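Local coordinates for protein beta-galacturonidase (Eisenbergiella tayi, PDB 6NCX) that is a family 2 glycoside hydrolase that binds galacturonate and probably cleaves beta-linked uronic acids from its substrates, at residues Val128-Gln133 with His335-Ser340; Asp382-Arg387 with Thr415-Gly420. All coordinates share one frame; numbering follows the deposited sequence.

Interaction 1: residues Val128-Gln133 with His335-Ser340. With ADA (alpha-D-galactopyranuronic acid), chain I.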
ATOM      1  N   VAL C 128       8.500  28.149  13.092  1.00 21.62           N
ATOM      2  CA  VAL C 128       7.830  27.705  14.318  1.00 21.92           C
ATOM      3  C   VAL C 128       7.233  26.325  14.043  1.00 22.56           C
ATOM      4  O   VAL C 128       7.166  25.932  12.869  1.00 19.87           O
ATOM      5  CB  VAL C 128       6.743  28.708  14.742  1.00 19.49           C
ATOM      6  CG1 VAL C 128       7.348  30.091  15.050  1.00 18.06           C
ATOM      7  CG2 VAL C 128       5.692  28.799  13.644  1.00 19.19           C
ATOM      8  N   PRO C 129       6.801  25.554  15.054  1.00 19.26           N
ATOM      9  CA  PRO C 129       6.103  24.286  14.759  1.00 19.19           C
ATOM     10  C   PRO C 129       4.859  24.577  13.934  1.00 20.93           C
ATOM     11  O   PRO C 129       4.004  25.375  14.331  1.00 24.89           O
ATOM     12  CB  PRO C 129       5.762  23.726  16.149  1.00 16.39           C
ATOM     13  CG  PRO C 129       6.761  24.395  17.090  1.00 14.03           C
ATOM     14  CD  PRO C 129       6.971  25.766  16.509  1.00 17.69           C
ATOM     15  N   ASN C 130       4.778  23.963  12.759  1.00 18.51           N
ATOM     16  CA  ASN C 130       3.782  24.398  11.788  1.00 21.21           C
ATOM     17  C   ASN C 130       3.459  23.254  10.839  1.00 19.90           C
ATOM     18  O   ASN C 130       4.080  22.187  10.885  1.00 18.12           O
ATOM     19  CB  ASN C 130       4.262  25.634  11.015  1.00 16.27           C
ATOM     20  CG  ASN C 130       3.134  26.619  10.734  1.00 16.84           C
ATOM     21  OD1 ASN C 130       1.966  26.265  10.784  1.00 16.61           O
ATOM     22  ND2 ASN C 130       3.488  27.862  10.440  1.00 19.36           N
ATOM     23  N   ASP C 131       2.481  23.512   9.952  1.00 19.66           N
ATOM     24  CA  ASP C 131       1.935  22.561   8.984  1.00 20.51           C
ATOM     25  C   ASP C 131       2.835  22.449   7.749  1.00 18.08           C
ATOM     26  O   ASP C 131       2.369  22.292   6.613  1.00 13.74           O
ATOM     27  CB  ASP C 131       0.516  22.985   8.611  1.00 19.65           C
ATOM     28  CG  ASP C 131      -0.243  21.906   7.893  1.00 20.83           C
ATOM     29  OD1 ASP C 131      -1.102  22.249   7.064  1.00 21.15           O
ATOM     30  OD2 ASP C 131       0.016  20.713   8.147  1.00 21.61           O
ATOM     31  N   TYR C 132       4.134  22.545   7.991  1.00 15.17           N
ATOM     32  CA  TYR C 132       5.205  22.323   7.038  1.00 22.04           C
ATOM     33  C   TYR C 132       6.482  22.239   7.861  1.00 21.72           C
ATOM     34  O   TYR C 132       6.581  22.846   8.933  1.00 20.60           O
ATOM     35  CB  TYR C 132       5.276  23.437   5.962  1.00 18.82           C
ATOM     36  CG  TYR C 132       5.603  24.821   6.494  1.00 20.90           C
ATOM     37  CD1 TYR C 132       4.603  25.646   7.023  1.00 22.08           C
ATOM     38  CD2 TYR C 132       6.922  25.302   6.494  1.00 22.03           C
ATOM     39  CE1 TYR C 132       4.916  26.920   7.529  1.00 22.68           C
ATOM     40  CE2 TYR C 132       7.233  26.566   7.008  1.00 21.76           C
ATOM     41  CZ  TYR C 132       6.227  27.366   7.518  1.00 20.92           C
ATOM     42  OH  TYR C 132       6.530  28.612   8.016  1.00 22.14           O
ATOM     43  N   GLN C 133       7.436  21.453   7.378  1.00 22.09           N
ATOM     44  CA  GLN C 133       8.651  21.196   8.132  1.00 19.06           C
ATOM     45  C   GLN C 133       9.605  22.374   8.003  1.00 21.02           C
ATOM     46  O   GLN C 133       9.697  23.005   6.945  1.00 21.01           O
ATOM     47  CB  GLN C 133       9.309  19.912   7.623  1.00 21.94           C
ATOM     48  CG  GLN C 133      10.686  19.611   8.204  1.00 20.96           C
ATOM     49  CD  GLN C 133      10.629  19.166   9.652  1.00 21.27           C
ATOM     50  OE1 GLN C 133      10.268  19.931  10.543  1.00 22.46           O
ATOM     51  NE2 GLN C 133      10.989  17.920   9.890  1.00 23.86           N
ATOM     52  N   HIS C 335       7.679  34.719   4.136  1.00 22.94           N
ATOM     53  CA  HIS C 335       7.606  33.494   4.928  1.00 21.54           C
ATOM     54  C   HIS C 335       6.744  33.730   6.153  1.00 18.86           C
ATOM     55  O   HIS C 335       7.178  34.389   7.104  1.00 21.85           O
ATOM     56  CB  HIS C 335       8.988  33.015   5.359  1.00 19.51           C
ATOM     57  CG  HIS C 335       8.932  31.804   6.233  1.00 19.46           C
ATOM     58  ND1 HIS C 335       9.887  31.519   7.186  1.00 19.02           N
ATOM     59  CD2 HIS C 335       8.019  30.806   6.304  1.00 18.31           C
ATOM     60  CE1 HIS C 335       9.563  30.399   7.807  1.00 22.44           C
ATOM     61  NE2 HIS C 335       8.435  29.943   7.288  1.00 21.43           N
ATOM     62  N   ALA C 336       5.536  33.171   6.139  1.00 26.61           N
ATOM     63  CA  ALA C 336       4.608  33.228   7.267  1.00 24.86           C
ATOM     64  C   ALA C 336       3.367  32.403   6.931  1.00 21.38           C
ATOM     65  O   ALA C 336       2.850  32.481   5.808  1.00 23.11           O
ATOM     66  CB  ALA C 336       4.213  34.675   7.603  1.00 16.36           C
ATOM     67  N   ARG C 337       2.895  31.630   7.912  1.00 24.46           N
ATOM     68  CA  ARG C 337       1.696  30.797   7.768  1.00 21.24           C
ATOM     69  C   ARG C 337       0.980  30.718   9.105  1.00 23.01           C
ATOM     70  O   ARG C 337       1.527  30.155  10.059  1.00 23.70           O
ATOM     71  CB  ARG C 337       2.033  29.376   7.299  1.00 20.72           C
ATOM     72  CG  ARG C 337       0.782  28.525   7.087  1.00 21.53           C
ATOM     73  CD  ARG C 337       1.003  27.073   7.436  1.00 25.33           C
ATOM     74  NE  ARG C 337      -0.279  26.425   7.678  1.00 20.01           N
ATOM     75  CZ  ARG C 337      -0.986  26.563   8.804  1.00 21.95           C
ATOM     76  NH1 ARG C 337      -0.525  27.316   9.792  1.00 21.44           N
ATOM     77  NH2 ARG C 337      -2.156  25.956   8.943  1.00 19.69           N
ATOM     78  N   GLY C 338      -0.238  31.253   9.168  1.00 20.41           N
ATOM     79  CA  GLY C 338      -1.102  30.990  10.305  1.00 17.16           C
ATOM     80  C   GLY C 338      -0.583  31.500  11.636  1.00 24.86           C
ATOM     81  O   GLY C 338      -0.945  30.951  12.682  1.00 28.50           O
ATOM     82  N   LEU C 339       0.236  32.547  11.638  1.00 20.90           N
ATOM     83  CA  LEU C 339       0.742  33.067  12.903  1.00 24.93           C
ATOM     84  C   LEU C 339      -0.375  33.801  13.653  1.00 25.50           C
ATOM     85  O   LEU C 339      -1.108  34.609  13.070  1.00 25.80           O
ATOM     86  CB  LEU C 339       1.951  33.975  12.641  1.00 20.97           C
ATOM     87  CG  LEU C 339       3.134  33.201  12.026  1.00 25.38           C
ATOM     88  CD1 LEU C 339       4.285  34.089  11.599  1.00 23.06           C
ATOM     89  CD2 LEU C 339       3.650  32.094  12.964  1.00 21.08           C
ATOM     90  N   SER C 340      -0.542  33.489  14.936  1.00 22.86           N
ATOM     91  CA  SER C 340      -1.574  34.166  15.717  1.00 26.40           C
ATOM     92  C   SER C 340      -1.168  35.621  15.993  1.00 25.03           C
ATOM     93  O   SER C 340      -0.040  36.042  15.707  1.00 24.36           O
ATOM     94  CB  SER C 340      -1.822  33.429  17.036  1.00 22.84           C
ATOM     95  OG  SER C 340      -0.668  33.464  17.866  1.00 25.34           O
TER
HETATM   96  C1  ADA I 601      -4.361  26.710   5.539  1.00 24.93           C
HETATM   97  C2  ADA I 601      -2.844  26.950   5.363  1.00 23.31           C
HETATM   98  C3  ADA I 601      -2.081  25.839   4.743  1.00 21.80           C
HETATM   99  C4  ADA I 601      -2.558  24.476   5.108  1.00 24.46           C
HETATM  100  C5  ADA I 601      -4.085  24.364   5.012  1.00 24.54           C
HETATM  101  C6  ADA I 601      -4.632  23.000   5.442  1.00 22.85           C
HETATM  102  O1  ADA I 601      -5.088  27.021   4.373  1.00 28.33           O
HETATM  103  O2  ADA I 601      -2.654  28.145   4.661  1.00 18.41           O
HETATM  104  O3  ADA I 601      -0.711  25.970   5.053  1.00 17.45           O
HETATM  105  O4  ADA I 601      -2.179  24.166   6.428  1.00 16.78           O
HETATM  106  O5  ADA I 601      -4.700  25.342   5.897  1.00 26.96           O
HETATM  107  O6B ADA I 601      -4.197  21.923   4.951  1.00 22.26           O
HETATM  108  O6A ADA I 601      -5.541  22.980   6.308  1.00 22.98           O
HETATM  109  O   HOH W   1       5.095  30.309   9.550  1.00 21.14           O
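R337 runs past the ring of Y132 and crosses the amide of N130 to reach the bound galacturonate, and the loop 128-133 lies beside it. R337 CB is 3.8 Å from Y132 CE1, the two side chains sliding past each other in opposite directions. A chi1 of -177° sends CG out from the backbone N, and the chain, bent at chi2, brings NE to ADA O3, to which it donates at 2.7 Å; the guanidinium meets the sugar at its edge. N130 suits its place because its amide serves both loops: ND2 gives a nearly straight bond (171°) to R337 O at 3.0 Å, R337 O lying in the amide plane of N130, while OD1 accepts from the backbone N of D131. CB of D131 lies over one guanidinium face, and its OD2 is salt-bridged to R525. Farther back, the rings of Y132 and H335 meet rim to rim, planes at 71°, with a hydrogen bond between Y132 OH and H335 NE2 modelled very short (2.4 Å), its exact length doubtful. Water 1 binds Y132 OH and accepts a weak bond from R337 N. Aromatic, amide and water contacts probably help to fix the root of R337, consistent with a second shell that positions its guanidinium for the sugar hydroxyls.

Interaction 2: residues Asp382-Arg387 with Thr415-Gly420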
ATOM      1  N   ASP C 382      -7.706  39.956  11.458  1.00 26.56           N
ATOM      2  CA  ASP C 382      -8.932  40.383  12.116  1.00 29.59           C
ATOM      3  C   ASP C 382      -8.670  41.212  13.370  1.00 31.91           C
ATOM      4  O   ASP C 382      -9.627  41.637  14.023  1.00 36.25           O
ATOM      5  CB  ASP C 382      -9.795  39.165  12.472  1.00 27.15           C
ATOM      6  CG  ASP C 382      -9.057  38.161  13.357  1.00 32.80           C
ATOM      7  OD1 ASP C 382      -7.826  38.002  13.211  1.00 29.11           O
ATOM      8  OD2 ASP C 382      -9.711  37.517  14.201  1.00 35.16           O
ATOM      9  N   THR C 383      -7.406  41.452  13.722  1.00 29.52           N
ATOM     10  CA  THR C 383      -7.038  42.177  14.933  1.00 29.11           C
ATOM     11  C   THR C 383      -6.399  43.520  14.586  1.00 33.67           C
ATOM     12  O   THR C 383      -5.894  43.732  13.475  1.00 31.37           O
ATOM     13  CB  THR C 383      -6.068  41.357  15.796  1.00 29.16           C
ATOM     14  OG1 THR C 383      -4.822  41.209  15.106  1.00 27.86           O
ATOM     15  CG2 THR C 383      -6.640  39.975  16.117  1.00 23.43           C
ATOM     16  N   GLU C 384      -6.412  44.431  15.566  1.00 35.79           N
ATOM     17  CA  GLU C 384      -5.829  45.754  15.353  1.00 35.94           C
ATOM     18  C   GLU C 384      -4.314  45.671  15.201  1.00 33.13           C
ATOM     19  O   GLU C 384      -3.741  46.274  14.285  1.00 31.28           O
ATOM     20  CB  GLU C 384      -6.196  46.700  16.500  1.00 36.65           C
ATOM     21  CG  GLU C 384      -7.678  46.699  16.908  1.00 49.72           C
ATOM     22  CD  GLU C 384      -8.585  47.420  15.922  1.00 52.62           C
ATOM     23  OE1 GLU C 384      -8.077  47.959  14.913  1.00 46.56           O
ATOM     24  OE2 GLU C 384      -9.816  47.446  16.163  1.00 64.68           O
ATOM     25  N   TYR C 385      -3.645  44.940  16.107  1.00 29.77           N
ATOM     26  CA  TYR C 385      -2.201  44.756  15.990  1.00 36.08           C
ATOM     27  C   TYR C 385      -1.842  44.041  14.692  1.00 34.14           C
ATOM     28  O   TYR C 385      -0.856  44.400  14.031  1.00 33.10           O
ATOM     29  CB  TYR C 385      -1.650  43.985  17.194  1.00 29.95           C
ATOM     30  CG  TYR C 385      -0.141  43.800  17.143  1.00 37.29           C
ATOM     31  CD1 TYR C 385       0.721  44.745  17.703  1.00 39.06           C
ATOM     32  CD2 TYR C 385       0.425  42.687  16.526  1.00 34.08           C
ATOM     33  CE1 TYR C 385       2.104  44.582  17.648  1.00 37.06           C
ATOM     34  CE2 TYR C 385       1.802  42.522  16.462  1.00 33.39           C
ATOM     35  CZ  TYR C 385       2.639  43.467  17.025  1.00 36.10           C
ATOM     36  OH  TYR C 385       4.011  43.286  16.957  1.00 39.51           O
ATOM     37  N   GLY C 386      -2.626  43.023  14.316  1.00 27.77           N
ATOM     38  CA  GLY C 386      -2.398  42.358  13.042  1.00 25.13           C
ATOM     39  C   GLY C 386      -2.451  43.328  11.880  1.00 29.25           C
ATOM     40  O   GLY C 386      -1.559  43.345  11.025  1.00 26.62           O
ATOM     41  N   ARG C 387      -3.488  44.176  11.859  1.00 32.19           N
ATOM     42  CA  ARG C 387      -3.612  45.226  10.847  1.00 32.23           C
ATOM     43  C   ARG C 387      -2.356  46.086  10.761  1.00 31.50           C
ATOM     44  O   ARG C 387      -1.876  46.397   9.662  1.00 30.90           O
ATOM     45  CB  ARG C 387      -4.826  46.107  11.166  1.00 30.27           C
ATOM     46  CG  ARG C 387      -5.444  46.781   9.953  1.00 35.43           C
ATOM     47  CD  ARG C 387      -5.624  48.276  10.143  1.00 36.09           C
ATOM     48  NE  ARG C 387      -6.305  48.622  11.383  1.00 43.86           N
ATOM     49  CZ  ARG C 387      -7.603  48.891  11.479  1.00 51.32           C
ATOM     50  NH1 ARG C 387      -8.382  48.846  10.400  1.00 47.80           N
ATOM     51  NH2 ARG C 387      -8.124  49.206  12.660  1.00 50.40           N
ATOM     52  N   THR C 415     -14.439  38.552   8.758  1.00 33.81           N
ATOM     53  CA  THR C 415     -13.961  39.369   9.874  1.00 33.81           C
ATOM     54  C   THR C 415     -12.633  40.063   9.576  1.00 29.36           C
ATOM     55  O   THR C 415     -12.042  40.671  10.481  1.00 27.97           O
ATOM     56  CB  THR C 415     -13.817  38.526  11.148  1.00 32.99           C
ATOM     57  OG1 THR C 415     -12.916  37.437  10.905  1.00 30.24           O
ATOM     58  CG2 THR C 415     -15.158  37.998  11.574  1.00 29.60           C
ATOM     59  N   ASP C 416     -12.144  39.974   8.346  1.00 31.11           N
ATOM     60  CA  ASP C 416     -10.899  40.619   7.962  1.00 29.19           C
ATOM     61  C   ASP C 416     -11.071  42.138   7.975  1.00 29.22           C
ATOM     62  O   ASP C 416     -12.079  42.664   7.501  1.00 29.43           O
ATOM     63  CB  ASP C 416     -10.500  40.137   6.567  1.00 26.59           C
ATOM     64  CG  ASP C 416      -9.021  40.291   6.285  1.00 30.88           C
ATOM     65  OD1 ASP C 416      -8.377  39.262   5.981  1.00 29.31           O
ATOM     66  OD2 ASP C 416      -8.507  41.435   6.351  1.00 29.55           O
ATOM     67  N   ILE C 417     -10.089  42.853   8.523  1.00 28.33           N
ATOM     68  CA  ILE C 417     -10.117  44.316   8.501  1.00 31.09           C
ATOM     69  C   ILE C 417      -8.987  44.890   7.656  1.00 28.26           C
ATOM     70  O   ILE C 417      -8.801  46.110   7.620  1.00 28.49           O
ATOM     71  CB  ILE C 417     -10.099  44.916   9.920  1.00 27.20           C
ATOM     72  CG1 ILE C 417      -8.807  44.558  10.656  1.00 32.33           C
ATOM     73  CG2 ILE C 417     -11.319  44.462  10.718  1.00 28.65           C
ATOM     74  CD1 ILE C 417      -8.800  45.011  12.106  1.00 33.68           C
ATOM     75  N   CYS C 418      -8.237  44.039   6.963  1.00 24.96           N
ATOM     76  CA  CYS C 418      -7.091  44.462   6.171  1.00 26.61           C
ATOM     77  C   CYS C 418      -7.349  44.388   4.672  1.00 28.03           C
ATOM     78  O   CYS C 418      -6.396  44.468   3.887  1.00 23.58           O
ATOM     79  CB  CYS C 418      -5.870  43.610   6.526  1.00 29.31           C
ATOM     80  SG  CYS C 418      -5.442  43.604   8.297  1.00 33.66           S
ATOM     81  N   LEU C 419      -8.611  44.231   4.250  1.00 25.03           N
ATOM     82  CA  LEU C 419      -8.876  44.098   2.825  1.00 28.44           C
ATOM     83  C   LEU C 419      -8.783  45.424   2.075  1.00 27.93           C
ATOM     84  O   LEU C 419      -8.784  45.414   0.841  1.00 26.78           O
ATOM     85  CB  LEU C 419     -10.244  43.438   2.603  1.00 25.41           C
ATOM     86  CG  LEU C 419     -10.329  41.999   3.134  1.00 25.54           C
ATOM     87  CD1 LEU C 419     -11.661  41.348   2.841  1.00 25.51           C
ATOM     88  CD2 LEU C 419      -9.176  41.149   2.593  1.00 29.56           C
ATOM     89  N   GLY C 420      -8.666  46.553   2.778  1.00 28.58           N
ATOM     90  CA  GLY C 420      -8.512  47.823   2.091  1.00 25.80           C
ATOM     91  C   GLY C 420      -7.147  47.996   1.460  1.00 24.98           C
ATOM     92  O   GLY C 420      -7.019  48.650   0.426  1.00 26.54           O
TER
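In the TIM barrel domain, the N-terminal end of helix 384-400 packs against the loop that follows strand 406-410, and I417 and C418 of that loop meet the first helical turn. CD1 of I417 reaches T383 O at 3.5 Å and lies over the centre of the R387 guanidinium face, 4.1 Å above its plane. The two side chains cross at about a right angle: I417 turns CG1 between its backbone N and carbonyl carbon (chi1 63°), which carries the branch toward the helix. R387 bends at chi2 and chi3, folding back so that NH2 forms a salt bridge with E384 OE1 at 2.6 Å. The sulfur of C418 rests against the backbone and the start of the side chain, 3.5 Å from R387 CA and 3.6 Å from R387 CG. An alanine in place of R387 is likely to leave E384 without its ionic mate and uncover I417 CD1 and C418 SG. D382 CB lies 3.4 Å from T415 O, with a CA-H...O contact from D382 CA to that oxygen. T383 suits the N-cap, its OG1 accepting from G386 N and also bonded to A380 O. Within 415-420, D416 OD2 accepts from C418 N at 2.7 Å in an Asx turn. No hydrogen bond joins the two segments; contact between them is mainly van der Waals, the arginine giving carbon and a flat face to the loop and its charge to its own helix.

Overall arrangement
Interaction 1 is buried and interaction 2 lies at the surface; their centres are 19 Å apart and their nearest atoms about 7 Å, without touching. Both involve the TIM barrel domain but hold different elements: interaction 1 joins the loop after strand 329-333 to a distant loop between strands 109-117 and 142-146, whereas interaction 2 joins a helix start to a nearby loop of the same domain. Each uses an arginine differently. At the sugar site R337 directs NE, and less surely NH2, to the ligand, while in 382-387 R387 pairs within its own helix. Polar bonds cross the first contact, and apolar packing dominates the second, away from the annotated sites.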